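Local structure of L-ribulose 3-epimerase (3VYL) at residues A[136-141]-A[172-177]. The protein epimerises ketoses at C3, interconverting L-ribulose and L-xylulose most efficiently, in a manganese-binding TIM barrel. Numbering follows the deposited sequence.
Sequences TAKAAG and SDNIFL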
loop_
_atom_site.group_PDB
_atom_site.type_symbol
_atom_site.label_atom_id
_atom_site.label_comp_id
_atom_site.label_asym_id
_atom_site.label_seq_id
_atom_site.Cartn_x
_atom_site.Cartn_y
_atom_site.Cartn_z
ATOM N N THR A 136 -2.668 15.297 40.452
ATOM C CA THR A 136 -3.967 15.962 40.563
ATOM C C THR A 136 -4.992 15.176 39.765
ATOM O O THR A 136 -6.112 14.940 40.232
ATOM C CB THR A 136 -3.929 17.403 40.020
ATOM O OG1 THR A 136 -3.058 18.206 40.823
ATOM C CG2 THR A 136 -5.326 18.023 40.013
ATOM N N ALA A 137 -4.593 14.767 38.564
ATOM C CA ALA A 137 -5.471 14.024 37.670
ATOM C C ALA A 137 -5.855 12.659 38.259
ATOM O O ALA A 137 -7.032 12.264 38.218
ATOM C CB ALA A 137 -4.817 13.874 36.299
ATOM N N LYS A 138 -4.871 11.955 38.818
ATOM C CA LYS A 138 -5.127 10.652 39.439
ATOM C C LYS A 138 -6.210 10.776 40.512
ATOM O O LYS A 138 -7.238 10.092 40.447
ATOM C CB LYS A 138 -3.843 10.052 40.034
ATOM C CG LYS A 138 -3.920 8.549 40.264
ATOM C CD LYS A 138 -2.787 8.027 41.133
ATOM C CE LYS A 138 -1.497 7.850 40.345
ATOM N NZ LYS A 138 -0.568 6.880 40.990
ATOM N N ALA A 139 -5.968 11.674 41.472
ATOM C CA ALA A 139 -6.923 11.980 42.540
ATOM C C ALA A 139 -8.325 12.246 42.005
ATOM O O ALA A 139 -9.315 11.839 42.623
ATOM C CB ALA A 139 -6.437 13.146 43.383
ATOM N N ALA A 140 -8.418 12.899 40.847
ATOM C CA ALA A 140 -9.723 13.178 40.253
ATOM C C ALA A 140 -10.304 12.001 39.460
ATOM O O ALA A 140 -11.414 12.085 38.932
ATOM C CB ALA A 140 -9.660 14.437 39.404
ATOM N N GLY A 141 -9.558 10.899 39.396
ATOM C CA GLY A 141 -9.988 9.694 38.669
ATOM C C GLY A 141 -9.888 9.842 37.158
ATOM O O GLY A 141 -10.785 9.408 36.426
ATOM N N SER A 172 5.996 9.447 35.953
ATOM C CA SER A 172 4.611 9.169 36.289
ATOM C C SER A 172 4.069 7.870 35.697
ATOM O O SER A 172 4.588 7.347 34.709
ATOM C CB SER A 172 3.712 10.329 35.883
ATOM O OG SER A 172 2.352 9.979 36.095
ATOM N N ASP A 173 3.011 7.368 36.326
ATOM C CA ASP A 173 2.230 6.259 35.804
ATOM C C ASP A 173 0.770 6.671 35.554
ATOM O O ASP A 173 -0.124 5.820 35.500
ATOM C CB ASP A 173 2.302 5.055 36.750
ATOM C CG ASP A 173 1.871 5.393 38.177
ATOM O OD1 ASP A 173 2.628 5.044 39.113
ATOM O OD2 ASP A 173 0.786 5.999 38.369
ATOM N N ASN A 174 0.531 7.978 35.428
ATOM C CA ASN A 174 -0.773 8.468 34.990
ATOM C C ASN A 174 -0.661 9.333 33.728
ATOM O O ASN A 174 -1.593 10.047 33.341
ATOM C CB ASN A 174 -1.513 9.193 36.118
ATOM C CG ASN A 174 -3.010 9.266 35.871
ATOM O OD1 ASN A 174 -3.591 8.360 35.270
ATOM N ND2 ASN A 174 -3.639 10.352 36.311
ATOM N N ILE A 175 0.495 9.259 33.083
ATOM C CA ILE A 175 0.691 9.937 31.813
ATOM C C ILE A 175 0.869 8.920 30.680
ATOM O O ILE A 175 1.828 8.144 30.658
ATOM C CB ILE A 175 1.851 10.954 31.875
ATOM C CG1 ILE A 175 1.529 12.058 32.885
ATOM C CG2 ILE A 175 2.099 11.562 30.501
ATOM C CD1 ILE A 175 2.707 12.934 33.245
ATOM N N PHE A 176 -0.083 8.931 29.753
ATOM C CA PHE A 176 -0.052 8.053 28.589
ATOM C C PHE A 176 0.071 8.839 27.278
ATOM O O PHE A 176 0.168 10.069 27.286
ATOM C CB PHE A 176 -1.291 7.154 28.577
ATOM C CG PHE A 176 -1.429 6.307 29.806
ATOM C CD1 PHE A 176 -0.591 5.209 30.015
ATOM C CD2 PHE A 176 -2.396 6.603 30.769
ATOM C CE1 PHE A 176 -0.718 4.427 31.153
ATOM C CE2 PHE A 176 -2.522 5.820 31.911
ATOM C CZ PHE A 176 -1.683 4.735 32.101
ATOM N N LEU A 177 0.085 8.114 26.160
ATOM C CA LEU A 177 0.174 8.722 24.833
ATOM C C LEU A 177 -1.177 8.869 24.160
ATOM O O LEU A 177 -2.042 7.983 24.243
ATOM C CB LEU A 177 1.100 7.934 23.908
ATOM C CG LEU A 177 2.594 7.932 24.187
ATOM C CD1 LEU A 177 3.252 6.971 23.210
ATOM C CD2 LEU A 177 3.186 9.331 24.082
#
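The side-chain amide nitrogen of Asn174 lies against the last turn of helix 120-139, where ND2 is gripped by two carbonyl oxygens, those of Ala134 in the helix and of Val142 just past it. This is a worked example of an asparagine amide tying the end of a helix to the turn that enters a barrel strand. With CG swung to the far side from the backbone nitrogen (chi1 -159°), the amide reaches across to the helix. There ND2 sits 3.7 Å from the CB of Ala137 and equally far from the CB of Lys138. The backbone N of Lys138 is also close to ND2, but the two donors do not bond to each other.

At the exposed margin a salt bridge adds a second tie. Lys138 NZ meets Asp173 OD2 at 3.1 Å, on the syn lone pair of the carboxylate, while OD1 stays 4.1 Å from the same nitrogen. The lysine chain runs extended from the helix and then bends at chi3 (-80°), which brings the ammonium to the acid.

The turn carrying Asp173 and Asn174 is itself braced. Ser172 OG accepts from the backbone N of Asn174 at 2.8 Å in an almost straight bond, an ST turn that leads into strand 175-180. On the partner side, Gly141 closes the helix with positive phi in a Schellman motif, its N bonding to Lys138 O at 2.7 Å.

The contact thus joins the C-terminal turn of helix 120-139 to the turn leading into strand 175-180, away from the manganese site. Helix 120-139 precedes strand 143-147, the parallel neighbour of strand 175-180 in the eight-stranded TIM barrel, whose Leu144 shares backbone hydrogen bonds with Asn174 and Phe176. Helix 160-170 packs on Ile175 and Leu177; helix 78-98 touches Ala137 through Ile92.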